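Local structure of intimin (Escherichia coli, 1F00) at residues K10-A15 with S169-T174; I145-A150 with T156-G161; S256-D259 with N264-N267. The protein probably acts as a bacterial surface adhesin that binds its receptor through a C-terminal fragment of immunoglobulin-like and C-type lectin-like domains. All blocks are in the same frame, centred on the assembly; numbering follows the deposited sequence.

Contact 1: residues K10-A15 with S169-T174; sequences KTTAVA and SSDNQT
The methyl CG2 of Thr12 lies over the backbone and CB of Asp171, 3.4 Å from Asp171 CB. The same methyl sits 3.2 Å from Asp171 O. Its branch runs anti to the backbone N of Thr12, and this turns the methyl, not the hydroxyl, to the other segment. The two side chains cross at about a right angle. The second touch is between Val14 and Gln173. Val14 CG2 rests on the carboxamide of Gln173, 3.7 Å from Gln173 CD, and the side chains meet at a slant. Both touches join two bacterial Ig-like domains. Residues 10-15 carry the short strand 12-14 of the first, which pairs in parallel with strand 91-94. Residues 169-174, in the second, span the turn between strands 163-169 and 173-179 and the strand ends on its two sides. Across the turn two residues, Asn172 and Gln173, stand opposite the single Ser169, which fits a G1 beta bulge. Three polar side chains of this turn, Ser169, Asp171 and Gln173, are linked to one another. Gln173 NE2 donates to Asp171 OD1 at 2.9 Å with an almost straight N-H...O angle of 178°. The bond lies in the amide plane and uses the syn lone pair of the acid. Ser169 OG donates to Asp171 OD2 at 2.6 Å, from 31° out of the carboxylate plane. The acid is thus gripped at both oxygens, and OD2 also accepts from Asn133 N. The Gln173 amide is held by the linking chain as well: OE1 accepts from Leu97 N and NE2 donates to Thr95 O. Phe94 touches both Thr12 and Asp171.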
ATOM      1  N   LYS A  10     -15.551 -21.135  -8.550  1.00 21.88           N
ATOM      2  CA  LYS A  10     -14.652 -20.450  -7.616  1.00 22.84           C
ATOM      3  C   LYS A  10     -15.361 -20.322  -6.269  1.00 23.54           C
ATOM      4  O   LYS A  10     -16.587 -20.237  -6.219  1.00 23.29           O
ATOM      5  CB  LYS A  10     -14.293 -19.047  -8.133  1.00 22.57           C
ATOM      6  CG  LYS A  10     -15.507 -18.171  -8.381  1.00 23.72           C
ATOM      7  CD  LYS A  10     -15.177 -16.673  -8.406  1.00 26.15           C
ATOM      8  CE  LYS A  10     -14.330 -16.273  -9.588  1.00 24.29           C
ATOM      9  NZ  LYS A  10     -14.126 -14.789  -9.615  1.00 25.57           N
ATOM     10  N   THR A  11     -14.596 -20.290  -5.180  1.00 24.05           N
ATOM     11  CA  THR A  11     -15.190 -20.177  -3.849  1.00 23.44           C
ATOM     12  C   THR A  11     -15.032 -18.795  -3.217  1.00 23.75           C
ATOM     13  O   THR A  11     -15.428 -18.576  -2.069  1.00 22.55           O
ATOM     14  CB  THR A  11     -14.603 -21.229  -2.894  1.00 24.02           C
ATOM     15  OG1 THR A  11     -13.200 -21.000  -2.731  1.00 24.40           O
ATOM     16  CG2 THR A  11     -14.817 -22.624  -3.458  1.00 26.20           C
ATOM     17  N   THR A  12     -14.452 -17.864  -3.967  1.00 21.73           N
ATOM     18  CA  THR A  12     -14.266 -16.504  -3.483  1.00 23.81           C
ATOM     19  C   THR A  12     -14.529 -15.533  -4.628  1.00 22.52           C
ATOM     20  O   THR A  12     -14.244 -15.843  -5.785  1.00 22.59           O
ATOM     21  CB  THR A  12     -12.833 -16.288  -2.948  1.00 25.91           C
ATOM     22  OG1 THR A  12     -12.620 -17.120  -1.799  1.00 28.96           O
ATOM     23  CG2 THR A  12     -12.627 -14.852  -2.545  1.00 27.45           C
ATOM     24  N   ALA A  13     -15.085 -14.371  -4.303  1.00 22.04           N
ATOM     25  CA  ALA A  13     -15.387 -13.356  -5.308  1.00 21.74           C
ATOM     26  C   ALA A  13     -15.512 -11.984  -4.658  1.00 21.80           C
ATOM     27  O   ALA A  13     -15.683 -11.875  -3.441  1.00 21.65           O
ATOM     28  CB  ALA A  13     -16.683 -13.711  -6.039  1.00 21.46           C
ATOM     29  N   VAL A  14     -15.436 -10.937  -5.472  1.00 20.98           N
ATOM     30  CA  VAL A  14     -15.539  -9.572  -4.971  1.00 22.63           C
ATOM     31  C   VAL A  14     -17.000  -9.130  -4.903  1.00 23.04           C
ATOM     32  O   VAL A  14     -17.780  -9.384  -5.822  1.00 23.54           O
ATOM     33  CB  VAL A  14     -14.759  -8.590  -5.880  1.00 21.85           C
ATOM     34  CG1 VAL A  14     -14.798  -7.190  -5.285  1.00 23.69           C
ATOM     35  CG2 VAL A  14     -13.329  -9.062  -6.049  1.00 19.16           C
ATOM     36  N   ALA A  15     -17.367  -8.469  -3.809  1.00 23.03           N
ATOM     37  CA  ALA A  15     -18.737  -7.995  -3.627  1.00 24.19           C
ATOM     38  C   ALA A  15     -18.969  -6.668  -4.350  1.00 24.56           C
ATOM     39  O   ALA A  15     -19.328  -5.664  -3.727  1.00 23.94           O
ATOM     40  CB  ALA A  15     -19.043  -7.843  -2.145  1.00 23.24           C
ATOM     41  N   SER A 169      -4.553  -9.598  -1.088  1.00 17.19           N
ATOM     42  CA  SER A 169      -5.241 -10.277   0.005  1.00 19.09           C
ATOM     43  C   SER A 169      -5.352 -11.739  -0.404  1.00 19.52           C
ATOM     44  O   SER A 169      -5.426 -12.040  -1.597  1.00 23.21           O
ATOM     45  CB  SER A 169      -6.623  -9.653   0.223  1.00 15.99           C
ATOM     46  OG  SER A 169      -7.348  -9.564  -0.993  1.00 16.35           O
ATOM     47  N   SER A 170      -5.370 -12.646   0.569  1.00 21.10           N
ATOM     48  CA  SER A 170      -5.424 -14.068   0.257  1.00 20.20           C
ATOM     49  C   SER A 170      -6.711 -14.577  -0.381  1.00 21.46           C
ATOM     50  O   SER A 170      -6.796 -15.753  -0.736  1.00 21.97           O
ATOM     51  CB  SER A 170      -5.073 -14.910   1.496  1.00 22.09           C
ATOM     52  OG  SER A 170      -5.930 -14.638   2.584  1.00 23.37           O
ATOM     53  N   ASP A 171      -7.714 -13.716  -0.530  1.00 20.62           N
ATOM     54  CA  ASP A 171      -8.946 -14.135  -1.191  1.00 20.62           C
ATOM     55  C   ASP A 171      -8.738 -13.854  -2.676  1.00 22.19           C
ATOM     56  O   ASP A 171      -9.658 -13.975  -3.485  1.00 23.62           O
ATOM     57  CB  ASP A 171     -10.163 -13.356  -0.675  1.00 20.48           C
ATOM     58  CG  ASP A 171     -10.012 -11.864  -0.848  1.00 20.16           C
ATOM     59  OD1 ASP A 171     -10.840 -11.249  -1.556  1.00 18.31           O
ATOM     60  OD2 ASP A 171      -9.060 -11.312  -0.270  1.00 20.45           O
ATOM     61  N   ASN A 172      -7.509 -13.464  -3.008  1.00 22.82           N
ATOM     62  CA  ASN A 172      -7.097 -13.183  -4.380  1.00 24.24           C
ATOM     63  C   ASN A 172      -7.541 -11.851  -4.981  1.00 22.76           C
ATOM     64  O   ASN A 172      -8.342 -11.808  -5.917  1.00 22.27           O
ATOM     65  CB  ASN A 172      -7.534 -14.328  -5.296  1.00 28.21           C
ATOM     66  CG  ASN A 172      -7.091 -14.128  -6.722  1.00 32.79           C
ATOM     67  OD1 ASN A 172      -5.899 -13.974  -6.995  1.00 35.74           O
ATOM     68  ND2 ASN A 172      -8.048 -14.128  -7.650  1.00 35.51           N
ATOM     69  N   GLN A 173      -7.017 -10.763  -4.431  1.00 20.52           N
ATOM     70  CA  GLN A 173      -7.297  -9.421  -4.932  1.00 17.47           C
ATOM     71  C   GLN A 173      -5.987  -8.651  -4.880  1.00 17.64           C
ATOM     72  O   GLN A 173      -5.057  -9.037  -4.161  1.00 15.58           O
ATOM     73  CB  GLN A 173      -8.332  -8.686  -4.070  1.00 18.71           C
ATOM     74  CG  GLN A 173      -9.770  -9.133  -4.256  1.00 18.05           C
ATOM     75  CD  GLN A 173     -10.743  -8.172  -3.597  1.00 19.76           C
ATOM     76  OE1 GLN A 173     -10.934  -7.050  -4.066  1.00 17.03           O
ATOM     77  NE2 GLN A 173     -11.349  -8.601  -2.494  1.00 20.31           N
ATOM     78  N   THR A 174      -5.922  -7.564  -5.638  1.00 15.55           N
ATOM     79  CA  THR A 174      -4.735  -6.724  -5.678  1.00 15.70           C
ATOM     80  C   THR A 174      -5.128  -5.249  -5.744  1.00 16.21           C
ATOM     81  O   THR A 174      -6.026  -4.871  -6.503  1.00 16.41           O
ATOM     82  CB  THR A 174      -3.864  -7.031  -6.925  1.00 16.65           C
ATOM     83  OG1 THR A 174      -3.435  -8.399  -6.900  1.00 16.64           O
ATOM     84  CG2 THR A 174      -2.648  -6.107  -6.961  1.00 14.57           C
TER

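Contact 2: residues I145-A150 with T156-G161; sequences IASVDA and TLKEKG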
ATOM      1  N   ILE A 145      13.928   2.247  -5.075  1.00 15.97           N
ATOM      2  CA  ILE A 145      13.284   3.545  -4.909  1.00 16.20           C
ATOM      3  C   ILE A 145      12.642   3.585  -3.533  1.00 15.20           C
ATOM      4  O   ILE A 145      12.875   4.501  -2.751  1.00 15.61           O
ATOM      5  CB  ILE A 145      12.195   3.756  -5.981  1.00 16.19           C
ATOM      6  CG1 ILE A 145      12.839   3.790  -7.371  1.00 19.92           C
ATOM      7  CG2 ILE A 145      11.405   5.026  -5.693  1.00 14.79           C
ATOM      8  CD1 ILE A 145      13.904   4.853  -7.536  1.00 22.68           C
ATOM      9  N   ALA A 146      11.836   2.571  -3.246  1.00 15.42           N
ATOM     10  CA  ALA A 146      11.160   2.472  -1.965  1.00 16.32           C
ATOM     11  C   ALA A 146      10.891   1.006  -1.669  1.00 13.66           C
ATOM     12  O   ALA A 146      10.465   0.257  -2.552  1.00 14.68           O
ATOM     13  CB  ALA A 146       9.845   3.256  -2.001  1.00 16.67           C
ATOM     14  N   SER A 147      11.156   0.594  -0.434  1.00 14.81           N
ATOM     15  CA  SER A 147      10.924  -0.789  -0.039  1.00 14.32           C
ATOM     16  C   SER A 147       9.726  -0.832   0.899  1.00 14.66           C
ATOM     17  O   SER A 147       9.343   0.191   1.472  1.00 15.09           O
ATOM     18  CB  SER A 147      12.165  -1.374   0.656  1.00 16.22           C
ATOM     19  OG  SER A 147      12.483  -0.674   1.850  1.00 15.91           O
ATOM     20  N   VAL A 148       9.120  -2.006   1.040  1.00 15.16           N
ATOM     21  CA  VAL A 148       7.967  -2.147   1.918  1.00 14.15           C
ATOM     22  C   VAL A 148       8.019  -3.449   2.706  1.00 16.96           C
ATOM     23  O   VAL A 148       8.391  -4.494   2.169  1.00 18.57           O
ATOM     24  CB  VAL A 148       6.646  -2.106   1.118  1.00 15.27           C
ATOM     25  CG1 VAL A 148       6.552  -3.315   0.184  1.00 16.38           C
ATOM     26  CG2 VAL A 148       5.460  -2.075   2.078  1.00 13.40           C
ATOM     27  N   ASP A 149       7.664  -3.376   3.985  1.00 17.73           N
ATOM     28  CA  ASP A 149       7.638  -4.562   4.836  1.00 18.01           C
ATOM     29  C   ASP A 149       6.466  -5.405   4.345  1.00 18.20           C
ATOM     30  O   ASP A 149       5.309  -4.980   4.414  1.00 17.08           O
ATOM     31  CB  ASP A 149       7.439  -4.157   6.300  1.00 18.26           C
ATOM     32  CG  ASP A 149       7.434  -5.349   7.243  1.00 22.69           C
ATOM     33  OD1 ASP A 149       6.478  -6.148   7.188  1.00 20.50           O
ATOM     34  OD2 ASP A 149       8.389  -5.485   8.037  1.00 25.87           O
ATOM     35  N   ALA A 150       6.774  -6.599   3.842  1.00 19.40           N
ATOM     36  CA  ALA A 150       5.770  -7.503   3.284  1.00 20.07           C
ATOM     37  C   ALA A 150       4.541  -7.759   4.156  1.00 20.95           C
ATOM     38  O   ALA A 150       3.452  -8.014   3.639  1.00 22.12           O
ATOM     39  CB  ALA A 150       6.426  -8.829   2.909  1.00 21.06           C
ATOM     40  N   THR A 156       9.601   2.362   3.243  1.00 15.78           N
ATOM     41  CA  THR A 156      10.794   3.144   3.521  1.00 16.69           C
ATOM     42  C   THR A 156      11.231   3.768   2.199  1.00 15.23           C
ATOM     43  O   THR A 156      11.506   3.061   1.237  1.00 13.81           O
ATOM     44  CB  THR A 156      11.937   2.272   4.075  1.00 16.65           C
ATOM     45  OG1 THR A 156      11.524   1.671   5.310  1.00 14.61           O
ATOM     46  CG2 THR A 156      13.180   3.115   4.317  1.00 17.96           C
ATOM     47  N   LEU A 157      11.272   5.094   2.155  1.00 15.93           N
ATOM     48  CA  LEU A 157      11.675   5.812   0.948  1.00 15.11           C
ATOM     49  C   LEU A 157      13.199   5.833   0.854  1.00 16.52           C
ATOM     50  O   LEU A 157      13.877   6.217   1.804  1.00 15.83           O
ATOM     51  CB  LEU A 157      11.111   7.232   0.994  1.00 13.75           C
ATOM     52  CG  LEU A 157       9.583   7.263   1.121  1.00 16.78           C
ATOM     53  CD1 LEU A 157       9.111   8.691   1.255  1.00 17.05           C
ATOM     54  CD2 LEU A 157       8.942   6.600  -0.100  1.00 16.34           C
ATOM     55  N   LYS A 158      13.740   5.441  -0.297  1.00 15.74           N
ATOM     56  CA  LYS A 158      15.190   5.370  -0.450  1.00 15.91           C
ATOM     57  C   LYS A 158      15.842   6.276  -1.494  1.00 16.62           C
ATOM     58  O   LYS A 158      16.820   6.963  -1.192  1.00 15.85           O
ATOM     59  CB  LYS A 158      15.578   3.919  -0.714  1.00 18.45           C
ATOM     60  CG  LYS A 158      14.986   2.973   0.316  1.00 20.00           C
ATOM     61  CD  LYS A 158      14.946   1.541  -0.167  1.00 19.48           C
ATOM     62  CE  LYS A 158      16.267   0.832  -0.003  1.00 23.53           C
ATOM     63  NZ  LYS A 158      16.127  -0.613  -0.387  1.00 23.00           N
ATOM     64  N   GLU A 159      15.319   6.280  -2.718  1.00 16.90           N
ATOM     65  CA  GLU A 159      15.904   7.108  -3.773  1.00 15.78           C
ATOM     66  C   GLU A 159      14.842   7.803  -4.620  1.00 17.22           C
ATOM     67  O   GLU A 159      13.708   7.332  -4.733  1.00 18.20           O
ATOM     68  CB  GLU A 159      16.784   6.249  -4.687  1.00 14.71           C
ATOM     69  CG  GLU A 159      17.941   5.521  -3.996  1.00 17.66           C
ATOM     70  CD  GLU A 159      19.064   6.451  -3.551  1.00 16.88           C
ATOM     71  OE1 GLU A 159      19.117   7.610  -4.016  1.00 19.21           O
ATOM     72  OE2 GLU A 159      19.910   6.011  -2.744  1.00 19.57           O
ATOM     73  N   LYS A 160      15.223   8.917  -5.232  1.00 18.30           N
ATOM     74  CA  LYS A 160      14.304   9.666  -6.070  1.00 18.49           C
ATOM     75  C   LYS A 160      13.872   8.848  -7.283  1.00 19.01           C
ATOM     76  O   LYS A 160      14.697   8.359  -8.052  1.00 17.21           O
ATOM     77  CB  LYS A 160      14.947  10.972  -6.526  1.00 19.50           C
ATOM     78  CG  LYS A 160      15.317  11.899  -5.381  1.00 22.65           C
ATOM     79  CD  LYS A 160      15.934  13.200  -5.884  1.00 24.73           C
ATOM     80  CE  LYS A 160      14.949  14.020  -6.696  1.00 26.11           C
ATOM     81  NZ  LYS A 160      15.574  15.285  -7.183  1.00 26.60           N
ATOM     82  N   GLY A 161      12.566   8.707  -7.442  1.00 18.91           N
ATOM     83  CA  GLY A 161      12.039   7.953  -8.559  1.00 18.77           C
ATOM     84  C   GLY A 161      10.583   7.642  -8.312  1.00 19.95           C
ATOM     85  O   GLY A 161      10.027   8.023  -7.284  1.00 17.49           O
TER
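Ile145 turns its CG2 branch anti to its backbone N, and a chi2 of -57° folds CD1 round to the same partner segment. CG2 then lies 3.4 Å from Glu159 O, and CD1 lies 3.6 Å from Lys160 O. The two branch ends, CG2 and CD1, therefore pack on backbone carbonyls of the turning chain. CG2 also approaches Gly161 O, which is buried by this contact and has no polar partner in the model. Two residues on, in the strand, Ser147 OG stands between the backbone N and the carbonyl carbon (chi1 62°). It comes alongside Thr156, 3.7 Å from Thr156 CB. The aliphatic part of Lys158 bends at chi3 and passes by the same serine. Its amino group goes on to Pro143 O. These residues belong to the antiparallel hairpin of strands 146-148 and 154-157, at the edge of a sheet in the second bacterial Ig-like domain. Ser147 and Thr156 are its hydrogen-bonded pair. Thr156 N donates to Ser147 O at 2.8 Å, and Ser147 N donates to Thr156 O at 3.0 Å. Ala146 and Leu157 form the adjoining non-hydrogen-bonded pair. Their side chains share the other face of the sheet, where Ala146 CB meets Leu157 CD2 at 4.0 Å. Beyond this pair the regular pairing ends. Ile145 O takes two backbone N-H groups, from Lys158 N at 2.8 Å and from Glu159 N at 3.0 Å. The Glu159 bond is the straighter, at 164°, and both donors stand tilted from the carbonyl plane. Thr156 OG1 is bonded to Gln124 NE2 on the adjacent strand 124-130. Farther along, Lys160 NZ reaches the C-terminal Lys282 O, and Glu159 and Lys160 both touch Leu185 of strand 184-190.

Contact 3: residues S256-D259 with N264-N267; sequences STYD and NPLN
Thr257 and Leu266 are a hydrogen-bonded pair of the antiparallel hairpin 254-259 and 263-270, in the C-type lectin-like domain. The short strand axes approach to 4.6 Å and run at 167°. Two backbone bonds join the pair: Thr257 N donates to Leu266 O at 2.9 Å, and Leu266 N donates to Thr257 O at 3.0 Å. Thr257 O also receives a CA-H...O contact from Pro265.

Side chains pack on both faces. On one, Thr257 OG1 lies 3.5 Å from Leu266 CB, and the two side chains cross at a slant. On the other the contact is apolar: Pro265 CB meets the edge of the Tyr258 ring, near the ring plane, 4.1 Å from Tyr258 CD1. The tyrosine has CG anti to its backbone N (chi1 -176°) and runs alongside the proline in the same direction. Leu217 and Phe221 of helix 214-224 also touch that ring.

Asp259 is held mainly from outside the pair: OD1 accepts from Thr238 OG1, and OD2 takes the N-H groups of Ile239, Val261 and Lys262. Between the two segments, side-chain polar links toward the turn run through water. One water donates to both Asp259 OD1 and Asn264 OD1. Another bridges Thr257 OG1 and the backbone of Asn264, donating to Asn264 O at 2.8 Å.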
ATOM      1  N   SER A 256      25.097  29.129   9.411  1.00 14.43           N
ATOM      2  CA  SER A 256      23.964  28.777  10.240  1.00 14.69           C
ATOM      3  C   SER A 256      23.731  27.284  10.101  1.00 15.31           C
ATOM      4  O   SER A 256      24.314  26.630   9.228  1.00 13.06           O
ATOM      5  CB  SER A 256      22.717  29.549   9.804  1.00 12.99           C
ATOM      6  OG  SER A 256      22.857  30.922  10.114  1.00 16.33           O
ATOM      7  N   THR A 257      22.892  26.748  10.981  1.00 14.80           N
ATOM      8  CA  THR A 257      22.566  25.331  10.961  1.00 14.62           C
ATOM      9  C   THR A 257      21.109  25.123  11.353  1.00 15.23           C
ATOM     10  O   THR A 257      20.455  26.017  11.910  1.00 16.73           O
ATOM     11  CB  THR A 257      23.409  24.531  11.979  1.00 15.37           C
ATOM     12  OG1 THR A 257      23.055  24.947  13.304  1.00 15.42           O
ATOM     13  CG2 THR A 257      24.912  24.747  11.755  1.00 11.35           C
ATOM     14  N   TYR A 258      20.603  23.939  11.036  1.00 13.37           N
ATOM     15  CA  TYR A 258      19.255  23.555  11.408  1.00 14.64           C
ATOM     16  C   TYR A 258      19.425  22.103  11.826  1.00 15.97           C
ATOM     17  O   TYR A 258      20.218  21.366  11.232  1.00 15.99           O
ATOM     18  CB  TYR A 258      18.276  23.661  10.239  1.00 17.46           C
ATOM     19  CG  TYR A 258      16.851  23.365  10.657  1.00 19.37           C
ATOM     20  CD1 TYR A 258      16.050  24.352  11.244  1.00 17.82           C
ATOM     21  CD2 TYR A 258      16.312  22.090  10.492  1.00 20.35           C
ATOM     22  CE1 TYR A 258      14.742  24.071  11.655  1.00 18.38           C
ATOM     23  CE2 TYR A 258      15.010  21.797  10.900  1.00 20.83           C
ATOM     24  CZ  TYR A 258      14.230  22.789  11.478  1.00 22.20           C
ATOM     25  OH  TYR A 258      12.943  22.489  11.870  1.00 21.56           O
ATOM     26  N   ASP A 259      18.692  21.697  12.852  1.00 14.20           N
ATOM     27  CA  ASP A 259      18.802  20.351  13.383  1.00 13.72           C
ATOM     28  C   ASP A 259      17.567  19.536  13.010  1.00 14.58           C
ATOM     29  O   ASP A 259      16.459  19.848  13.450  1.00 14.20           O
ATOM     30  CB  ASP A 259      18.959  20.455  14.906  1.00 14.96           C
ATOM     31  CG  ASP A 259      19.457  19.180  15.539  1.00 15.55           C
ATOM     32  OD1 ASP A 259      20.312  19.276  16.451  1.00 17.07           O
ATOM     33  OD2 ASP A 259      18.992  18.089  15.145  1.00 14.11           O
ATOM     34  N   ASN A 264      15.839  23.667  16.365  1.00 17.26           N
ATOM     35  CA  ASN A 264      16.910  24.520  16.886  1.00 17.95           C
ATOM     36  C   ASN A 264      17.766  25.279  15.857  1.00 16.12           C
ATOM     37  O   ASN A 264      18.969  25.037  15.749  1.00 16.00           O
ATOM     38  CB  ASN A 264      17.826  23.628  17.741  1.00 15.28           C
ATOM     39  CG  ASN A 264      18.746  24.410  18.666  1.00 19.05           C
ATOM     40  OD1 ASN A 264      19.871  23.982  18.930  1.00 18.60           O
ATOM     41  ND2 ASN A 264      18.269  25.535  19.185  1.00 15.13           N
ATOM     42  N   PRO A 265      17.169  26.200  15.088  1.00 16.60           N
ATOM     43  CA  PRO A 265      18.025  26.906  14.127  1.00 15.76           C
ATOM     44  C   PRO A 265      19.070  27.770  14.838  1.00 18.27           C
ATOM     45  O   PRO A 265      18.726  28.563  15.723  1.00 16.66           O
ATOM     46  CB  PRO A 265      17.030  27.734  13.319  1.00 15.47           C
ATOM     47  CG  PRO A 265      15.908  27.980  14.298  1.00 15.39           C
ATOM     48  CD  PRO A 265      15.766  26.632  14.968  1.00 13.56           C
ATOM     49  N   LEU A 266      20.339  27.604  14.460  1.00 17.23           N
ATOM     50  CA  LEU A 266      21.441  28.370  15.051  1.00 16.62           C
ATOM     51  C   LEU A 266      22.201  29.193  14.010  1.00 16.23           C
ATOM     52  O   LEU A 266      22.163  28.893  12.820  1.00 14.54           O
ATOM     53  CB  LEU A 266      22.433  27.433  15.739  1.00 16.01           C
ATOM     54  CG  LEU A 266      21.871  26.480  16.789  1.00 14.52           C
ATOM     55  CD1 LEU A 266      23.002  25.627  17.367  1.00 16.34           C
ATOM     56  CD2 LEU A 266      21.176  27.282  17.879  1.00 11.65           C
ATOM     57  N   ASN A 267      22.900  30.226  14.474  1.00 16.94           N
ATOM     58  CA  ASN A 267      23.678  31.083  13.587  1.00 16.69           C
ATOM     59  C   ASN A 267      25.056  31.359  14.201  1.00 17.47           C
ATOM     60  O   ASN A 267      25.331  30.970  15.342  1.00 17.27           O
ATOM     61  CB  ASN A 267      22.947  32.410  13.372  1.00 17.56           C
ATOM     62  CG  ASN A 267      21.485  32.222  13.015  1.00 19.73           C
ATOM     63  OD1 ASN A 267      21.153  31.687  11.958  1.00 15.99           O
ATOM     64  ND2 ASN A 267      20.598  32.663  13.905  1.00 19.40           N
TER
HETATM   65  O   HOH W   1      21.060  23.574  14.677  1.00 16.54           O
HETATM   66  O   HOH W   2      21.277  21.966  17.015  1.00 16.27           O

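Overall arrangement
The three contacts follow the rod from one domain to the next. Contact 1 joins two Ig-like domains across their boundary. Contact 2 is a hairpin within the second of these, and contact 3 a hairpin within the lectin-like domain. Contact 2 falls in sequence between the two segments of contact 1, yet their nearest atoms are about 9 Å apart. Contacts 1 and 3 lie on opposite sides of the chain's centre. All three are partly buried, and 264-267 in contact 3 is the most open side. Contact 1 is small and sets Thr12 and Val14 against a turn, partly on a backbone carbonyl, while contacts 2 and 3 are built on backbone bonds, with water bridges added in contact 3.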